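Local coordinates for protein cystathionine gamma-synthase (PDB 6LD7) that probably makes cystathionine in methionine biosynthesis, as a pyridoxal 5'-phosphate-dependent member of the trans-sulfuration enzyme family, at residues C[160-165]-C[287-292]; C[311-316]-C[371-376]; C[327-332]-C[343-348]. The protein carries 1 engineered substitution. All coordinates share one frame; numbering follows the deposited sequence.

In the fold
The three contacts gather around the small five-stranded sheet of this fold type I, pyridoxal phosphate-dependent chain. Interaction 2 is the backbone pairing inside that sheet. Interaction 3 lies at its 333-334 edge, with its centre about 9 Å away. The two join where Arg372 N meets Ala346 O (2.9 Å) and Gly376 N meets Ser343 OG (2.8 Å). Interaction 1 lies toward the larger, seven-stranded sheet, its centre about 12 Å from that of interaction 2. Tyr287 OH and Glu314 OE1 link these two contacts. Lys209, the predicted cofactor lysine, is not modelled. Arg372 of interaction 2 holds triethylene glycol, probably from crystallisation, which may mark a pocket.

Interaction 1: residues C[160-165]-C[287-292]; sequences PLLRIT and YFPGLA
Leu161 and Tyr287 both turn CG opposite their own carbonyl carbon (chi1 -54° and -62°), and their side chains run side by side in the same direction. This places Leu161 CD2 over the middle of the tyrosine ring, 3.8 Å from the ring centroid of Tyr287. The methyl lies almost on the ring normal, a CH-pi contact square on the face. In this fold type I chain the contact joins two loops. One follows strand 151-155 of the large sheet, and the other follows strand 283-287 at the edge of the small sheet.

Arg163 bends back along its chain and comes to the rim of the same ring. Its NH2 lies near the ring plane, 3.5 Å from Tyr287 CD1, and the guanidinium and ring planes are 56° apart. Leu161 CB covers one face of the guanidinium. The ring is therefore held on a face and at an edge, while Tyr287 OH hydrogen-bonds to Glu314.

Further along, Pro289 forms an apolar patch with two side chains. Leu162 crosses it at about a right angle, with Leu162 CD2 3.7 Å from Pro289 CD. Ile164 CD1 reaches Pro289 CG at 3.9 Å. Ala300 of helix 297-303 packs against both Ile164 and Pro289. The proline sits in a type I turn from Phe288 to Leu291, closed by Leu291 N bonding to Phe288 O at 3.2 Å.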
# COMPACT_ATOMS: atom_id res chain seq x y z
N PRO C 160 2.48 -9.36 33.09
CA PRO C 160 3.86 -9.68 32.72
C PRO C 160 4.52 -10.85 33.48
O PRO C 160 5.75 -11.00 33.36
CB PRO C 160 4.53 -8.33 33.08
CG PRO C 160 3.86 -7.98 34.39
CD PRO C 160 2.39 -8.39 34.20
N LEU C 161 3.78 -11.58 34.32
CA LEU C 161 4.41 -12.63 35.18
C LEU C 161 4.33 -14.03 34.57
O LEU C 161 4.81 -14.92 35.22
CB LEU C 161 3.81 -12.62 36.58
CG LEU C 161 3.84 -11.27 37.30
CD1 LEU C 161 3.20 -11.42 38.67
CD2 LEU C 161 5.23 -10.73 37.42
N LEU C 162 3.80 -14.21 33.38
CA LEU C 162 3.79 -15.51 32.64
C LEU C 162 3.22 -16.63 33.52
O LEU C 162 3.70 -17.71 33.42
CB LEU C 162 5.23 -15.74 32.15
CG LEU C 162 5.45 -14.82 30.96
CD1 LEU C 162 6.44 -13.73 31.15
CD2 LEU C 162 5.54 -15.56 29.68
N ARG C 163 2.12 -16.38 34.20
CA ARG C 163 1.30 -17.43 34.89
C ARG C 163 0.64 -18.28 33.83
O ARG C 163 0.15 -17.75 32.79
CB ARG C 163 0.24 -16.86 35.84
CG ARG C 163 0.74 -15.81 36.84
CD ARG C 163 1.42 -16.48 38.03
NE ARG C 163 2.83 -16.55 37.89
CZ ARG C 163 3.81 -16.13 38.75
NH1 ARG C 163 3.60 -15.54 39.93
NH2 ARG C 163 5.05 -16.36 38.36
N ILE C 164 0.64 -19.57 34.06
CA ILE C 164 0.06 -20.55 33.13
C ILE C 164 -1.28 -21.00 33.67
O ILE C 164 -1.35 -21.50 34.78
CB ILE C 164 1.06 -21.68 32.97
CG1 ILE C 164 2.48 -21.17 32.67
CG2 ILE C 164 0.61 -22.66 31.93
CD1 ILE C 164 2.61 -20.49 31.35
N THR C 165 -2.33 -20.89 32.89
CA THR C 165 -3.62 -21.46 33.24
C THR C 165 -3.73 -22.80 32.55
O THR C 165 -3.42 -22.91 31.32
CB THR C 165 -4.76 -20.57 32.75
OG1 THR C 165 -4.55 -19.27 33.30
CG2 THR C 165 -6.11 -21.12 33.09
N TYR C 287 10.75 -14.51 35.26
CA TYR C 287 9.40 -15.01 34.98
C TYR C 287 9.43 -15.51 33.55
O TYR C 287 9.46 -14.69 32.63
CB TYR C 287 8.36 -13.91 35.24
CG TYR C 287 8.30 -13.39 36.65
CD1 TYR C 287 7.61 -14.07 37.66
CD2 TYR C 287 9.01 -12.25 37.00
CE1 TYR C 287 7.63 -13.62 38.98
CE2 TYR C 287 9.04 -11.77 38.29
CZ TYR C 287 8.33 -12.44 39.27
OH TYR C 287 8.35 -11.85 40.50
N PHE C 288 9.57 -16.80 33.38
CA PHE C 288 9.73 -17.44 32.04
C PHE C 288 9.35 -18.91 32.14
O PHE C 288 9.96 -19.63 32.90
CB PHE C 288 11.15 -17.36 31.49
CG PHE C 288 11.32 -17.95 30.11
CD1 PHE C 288 10.60 -17.47 29.04
CD2 PHE C 288 12.23 -18.98 29.88
CE1 PHE C 288 10.80 -17.99 27.77
CE2 PHE C 288 12.42 -19.51 28.61
CZ PHE C 288 11.70 -19.02 27.56
N PRO C 289 8.37 -19.36 31.36
CA PRO C 289 7.83 -20.69 31.53
C PRO C 289 8.85 -21.80 31.20
O PRO C 289 8.63 -22.92 31.58
CB PRO C 289 6.64 -20.70 30.58
CG PRO C 289 6.23 -19.22 30.48
CD PRO C 289 7.57 -18.51 30.43
N GLY C 290 9.89 -21.46 30.45
CA GLY C 290 11.01 -22.36 30.13
C GLY C 290 11.83 -22.84 31.31
O GLY C 290 12.55 -23.78 31.15
N LEU C 291 11.87 -22.10 32.40
CA LEU C 291 12.73 -22.37 33.54
C LEU C 291 12.00 -23.39 34.39
O LEU C 291 10.79 -23.22 34.69
CB LEU C 291 12.95 -21.06 34.30
CG LEU C 291 13.84 -20.05 33.59
CD1 LEU C 291 13.88 -18.78 34.42
CD2 LEU C 291 15.24 -20.65 33.32
N ALA C 292 12.74 -24.35 34.90
CA ALA C 292 12.18 -25.48 35.66
C ALA C 292 11.63 -25.01 36.98
O ALA C 292 10.82 -25.68 37.48
CB ALA C 292 13.26 -26.56 35.80

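Interaction 2: residues C[311-316]-C[371-376]; sequences MSFELE and LRLSIG
Phe313 lies obliquely across Leu371, its ring atom CE1 3.9 Å from Leu371 CB. The same CE1 is 4.1 Å from Leu373 CD1, so one ring atom touches two leucines of the other strand. Phe313 CG sits between its backbone N and carbonyl carbon (chi1 77°), which leans the ring over toward strand 371-374. Met311 has the same first torsion. Its chain then turns about the CG-SD bond and brings Met311 CE to 3.6 Å from Ile375 CD1.

Beneath these side chains the two strands run antiparallel, with their short axes at 152°, as neighbours in the five-stranded small sheet of this fold type I chain. Met311 with Leu373 and Phe313 with Leu371 are hydrogen-bonded pairs. Four bonds tie them: Leu373 N to Met311 O at 2.7 Å, Met311 N to Leu373 O at 3.2 Å, Phe313 N to Leu371 O at 2.9 Å, and Leu371 N to Phe313 O at 2.8 Å. Ser312 and Arg372 form the non-hydrogen-bonded pair between them and face the other side. There Ser312 OG touches Arg372 CG at 3.5 Å while it hydrogen-bonds to Pro160 O. Arg372 NH2 bonds to triethylene glycol.

Strand 311-315 has strand 283-287 on its other side, and strand 371-374 has strand 344-346. Helix 259-277 packs on Met311, Phe313 and Ile375, and helix 319-327 on Leu315 and Leu371.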
# COMPACT_ATOMS: atom_id res chain seq x y z
N MET C 311 9.38 -12.69 28.43
CA MET C 311 9.80 -12.92 29.80
C MET C 311 9.92 -11.58 30.53
O MET C 311 9.99 -10.49 29.90
CB MET C 311 11.14 -13.69 29.84
CG MET C 311 12.33 -12.88 29.54
SD MET C 311 13.86 -13.93 29.60
CE MET C 311 13.51 -15.09 28.29
N SER C 312 9.88 -11.68 31.83
CA SER C 312 10.13 -10.58 32.78
C SER C 312 11.19 -10.98 33.77
O SER C 312 11.32 -12.16 34.04
CB SER C 312 8.83 -10.20 33.49
OG SER C 312 7.97 -9.65 32.53
N PHE C 313 11.80 -9.99 34.41
CA PHE C 313 12.82 -10.18 35.44
C PHE C 313 12.87 -8.93 36.33
O PHE C 313 12.58 -7.79 35.88
CB PHE C 313 14.15 -10.58 34.75
CG PHE C 313 14.90 -9.45 34.10
CD1 PHE C 313 14.58 -9.06 32.83
CD2 PHE C 313 15.80 -8.68 34.81
CE1 PHE C 313 15.19 -7.98 32.23
CE2 PHE C 313 16.44 -7.61 34.21
CZ PHE C 313 16.16 -7.29 32.91
N GLU C 314 13.11 -9.17 37.61
CA GLU C 314 13.28 -8.12 38.65
C GLU C 314 14.75 -7.81 38.80
O GLU C 314 15.52 -8.71 39.10
CB GLU C 314 12.73 -8.61 39.98
CG GLU C 314 11.23 -8.56 39.95
CD GLU C 314 10.57 -9.22 41.13
OE1 GLU C 314 9.32 -9.46 41.02
OE2 GLU C 314 11.31 -9.45 42.15
N LEU C 315 15.11 -6.59 38.47
CA LEU C 315 16.50 -6.09 38.59
C LEU C 315 16.66 -5.58 40.02
O LEU C 315 15.72 -5.03 40.55
CB LEU C 315 16.66 -5.00 37.55
CG LEU C 315 18.02 -4.37 37.45
CD1 LEU C 315 19.01 -5.36 36.91
CD2 LEU C 315 17.91 -3.18 36.52
N GLU C 316 17.74 -5.96 40.64
CA GLU C 316 18.20 -5.51 41.97
C GLU C 316 18.50 -4.00 41.87
O GLU C 316 19.13 -3.55 40.87
CB GLU C 316 19.45 -6.34 42.35
CG GLU C 316 19.94 -6.03 43.75
CD GLU C 316 18.87 -6.27 44.81
OE1 GLU C 316 18.37 -7.42 44.87
OE2 GLU C 316 18.47 -5.30 45.52
N LEU C 371 11.23 -5.63 34.77
CA LEU C 371 11.37 -5.29 33.34
C LEU C 371 10.83 -6.46 32.52
O LEU C 371 11.02 -7.61 32.94
CB LEU C 371 12.84 -5.00 33.01
CG LEU C 371 13.38 -3.68 33.58
CD1 LEU C 371 14.89 -3.66 33.56
CD2 LEU C 371 12.85 -2.51 32.78
N ARG C 372 10.11 -6.14 31.45
CA ARG C 372 9.56 -7.09 30.48
C ARG C 372 10.30 -7.00 29.16
O ARG C 372 10.47 -5.90 28.63
CB ARG C 372 8.06 -6.87 30.31
CG ARG C 372 7.42 -7.96 29.49
CD ARG C 372 5.98 -7.56 29.16
NE ARG C 372 5.99 -6.55 28.09
CZ ARG C 372 4.91 -5.90 27.70
NH1 ARG C 372 3.75 -6.25 28.21
NH2 ARG C 372 4.97 -5.05 26.69
N LEU C 373 10.73 -8.16 28.67
CA LEU C 373 11.36 -8.30 27.38
C LEU C 373 10.42 -8.97 26.42
O LEU C 373 9.95 -10.06 26.72
CB LEU C 373 12.62 -9.16 27.50
CG LEU C 373 13.66 -8.65 28.45
CD1 LEU C 373 14.87 -9.58 28.45
CD2 LEU C 373 14.11 -7.26 28.11
N SER C 374 10.37 -8.40 25.22
CA SER C 374 9.82 -9.07 24.02
C SER C 374 11.03 -9.36 23.13
O SER C 374 11.57 -8.44 22.54
CB SER C 374 8.79 -8.25 23.31
OG SER C 374 8.43 -8.86 22.07
N ILE C 375 11.48 -10.60 23.13
CA ILE C 375 12.77 -10.97 22.50
C ILE C 375 12.52 -11.21 21.02
O ILE C 375 11.62 -11.99 20.63
CB ILE C 375 13.36 -12.15 23.26
CG1 ILE C 375 13.74 -11.65 24.66
CG2 ILE C 375 14.55 -12.76 22.51
CD1 ILE C 375 13.79 -12.72 25.66
N GLY C 376 13.28 -10.48 20.24
CA GLY C 376 13.20 -10.53 18.77
C GLY C 376 14.11 -11.59 18.16
O GLY C 376 14.45 -12.62 18.85

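Interaction 3: residues C[327-332]-C[343-348]; sequences DGLRYF and SLIAHP
Phe332 and Leu344 bring their backbones closest here, with 4.6 Å between Phe332 CA and Leu344 CA. The segment 327-332 is the loop that leaves helix 319-327. It leads into the short edge strand 333-334 of the small sheet of this fold type I chain. That strand runs parallel to strand 344-346, and Thr333 bonds through its backbone to both Ser343 and Ile345. Just before this pairing, Phe332 CA points a hydrogen at Ser343 O, 3.4 Å away. Two other subunits come close: Arg22 of a second subunit makes a weak hydrogen bond to the same Ser343 O, and just past the strand the His347 ring meets Phe49 of a third subunit.

The Phe332 ring takes Ser343 CB over one face, 4.0 Å from the Phe332 ring centroid and 27° off its normal. This is a CH-pi contact. Leu344 O lies at the ring edge, near its plane, 3.7 Å from Phe332 CD2. Ser343 CB also touches Tyr331 O at 3.4 Å, while the hydroxyl of Ser343 is held elsewhere, by Glu378. Helix 380-396 packs here, with Leu387 against Phe332 and Asp386 taking the backbone N-H groups of Arg330 and Tyr331.

Ile345 splits its two branches. CG1 is opposite the backbone N (chi1 -173°) and carries CD1 toward Leu329, whose side chain crosses at about a right angle. Ile345 CG2 rests 3.9 Å from Phe332 CB, and Ile345 CD1 meets Leu329 CD1 at 3.8 Å.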
# COMPACT_ATOMS: atom_id res chain seq x y z
N ASP C 327 19.20 2.79 30.06
CA ASP C 327 19.85 3.97 29.46
C ASP C 327 20.61 3.55 28.20
O ASP C 327 20.12 3.85 27.14
CB ASP C 327 20.73 4.73 30.44
CG ASP C 327 21.13 6.10 29.93
OD1 ASP C 327 20.81 6.39 28.79
OD2 ASP C 327 21.76 6.86 30.69
N GLY C 328 21.76 2.95 28.20
CA GLY C 328 22.30 2.72 26.82
C GLY C 328 22.00 1.39 26.09
O GLY C 328 22.85 0.97 25.29
N LEU C 329 20.81 0.77 26.18
CA LEU C 329 20.51 -0.47 25.43
C LEU C 329 20.55 -0.18 23.93
O LEU C 329 19.93 0.80 23.51
CB LEU C 329 19.12 -0.93 25.84
CG LEU C 329 19.04 -1.55 27.23
CD1 LEU C 329 17.59 -1.85 27.55
CD2 LEU C 329 19.88 -2.80 27.33
N ARG C 330 21.33 -0.92 23.15
CA ARG C 330 21.42 -0.68 21.69
C ARG C 330 20.43 -1.53 20.89
O ARG C 330 20.09 -1.15 19.77
CB ARG C 330 22.84 -0.95 21.23
CG ARG C 330 23.92 -0.26 22.07
CD ARG C 330 25.32 -0.55 21.51
NE ARG C 330 25.42 0.21 20.26
CZ ARG C 330 25.61 -0.26 19.01
NH1 ARG C 330 25.84 -1.54 18.73
NH2 ARG C 330 25.59 0.59 18.00
N TYR C 331 19.93 -2.63 21.43
CA TYR C 331 19.18 -3.60 20.58
C TYR C 331 17.81 -3.91 21.18
O TYR C 331 17.11 -4.73 20.63
CB TYR C 331 20.01 -4.87 20.34
CG TYR C 331 21.40 -4.61 19.83
CD1 TYR C 331 21.64 -3.78 18.72
CD2 TYR C 331 22.47 -5.27 20.39
CE1 TYR C 331 22.93 -3.54 18.26
CE2 TYR C 331 23.76 -5.04 19.96
CZ TYR C 331 23.99 -4.18 18.90
OH TYR C 331 25.29 -4.09 18.53
N PHE C 332 17.41 -3.23 22.25
CA PHE C 332 16.05 -3.34 22.83
C PHE C 332 15.46 -1.93 22.81
O PHE C 332 16.04 -1.04 23.38
CB PHE C 332 16.09 -3.84 24.27
CG PHE C 332 16.49 -5.29 24.47
CD1 PHE C 332 17.82 -5.69 24.36
CD2 PHE C 332 15.53 -6.27 24.56
CE1 PHE C 332 18.18 -7.01 24.49
CE2 PHE C 332 15.89 -7.61 24.68
CZ PHE C 332 17.21 -7.97 24.61
N SER C 343 13.59 -6.64 19.04
CA SER C 343 13.52 -6.78 20.53
C SER C 343 13.03 -5.45 21.15
O SER C 343 13.50 -4.35 20.76
CB SER C 343 14.81 -7.20 21.09
OG SER C 343 15.23 -8.50 20.62
N LEU C 344 12.13 -5.59 22.12
CA LEU C 344 11.57 -4.46 22.87
C LEU C 344 11.77 -4.72 24.35
O LEU C 344 11.82 -5.88 24.76
CB LEU C 344 10.08 -4.38 22.57
CG LEU C 344 9.68 -4.16 21.11
CD1 LEU C 344 8.19 -3.98 20.97
CD2 LEU C 344 10.36 -2.98 20.49
N ILE C 345 11.88 -3.67 25.11
CA ILE C 345 11.82 -3.68 26.59
C ILE C 345 10.74 -2.70 27.06
O ILE C 345 10.52 -1.64 26.39
CB ILE C 345 13.20 -3.33 27.15
CG1 ILE C 345 13.20 -3.49 28.66
CG2 ILE C 345 13.70 -1.94 26.69
CD1 ILE C 345 14.61 -3.61 29.20
N ALA C 346 10.03 -3.07 28.12
CA ALA C 346 9.00 -2.23 28.78
C ALA C 346 9.21 -2.34 30.28
O ALA C 346 9.71 -3.39 30.74
CB ALA C 346 7.61 -2.66 28.37
N HIS C 347 8.96 -1.25 30.99
CA HIS C 347 8.98 -1.14 32.48
C HIS C 347 7.54 -1.07 32.99
O HIS C 347 6.93 -0.01 32.89
CB HIS C 347 9.81 0.08 32.85
CG HIS C 347 9.91 0.29 34.32
ND1 HIS C 347 9.31 1.39 34.97
CD2 HIS C 347 10.40 -0.52 35.29
CE1 HIS C 347 9.54 1.28 36.27
NE2 HIS C 347 10.23 0.12 36.49
N PRO C 348 6.90 -2.19 33.41
CA PRO C 348 5.47 -2.12 33.75
C PRO C 348 5.04 -0.99 34.71
O PRO C 348 4.04 -0.31 34.49
CB PRO C 348 5.24 -3.53 34.27
CG PRO C 348 6.16 -4.41 33.38
CD PRO C 348 7.43 -3.57 33.40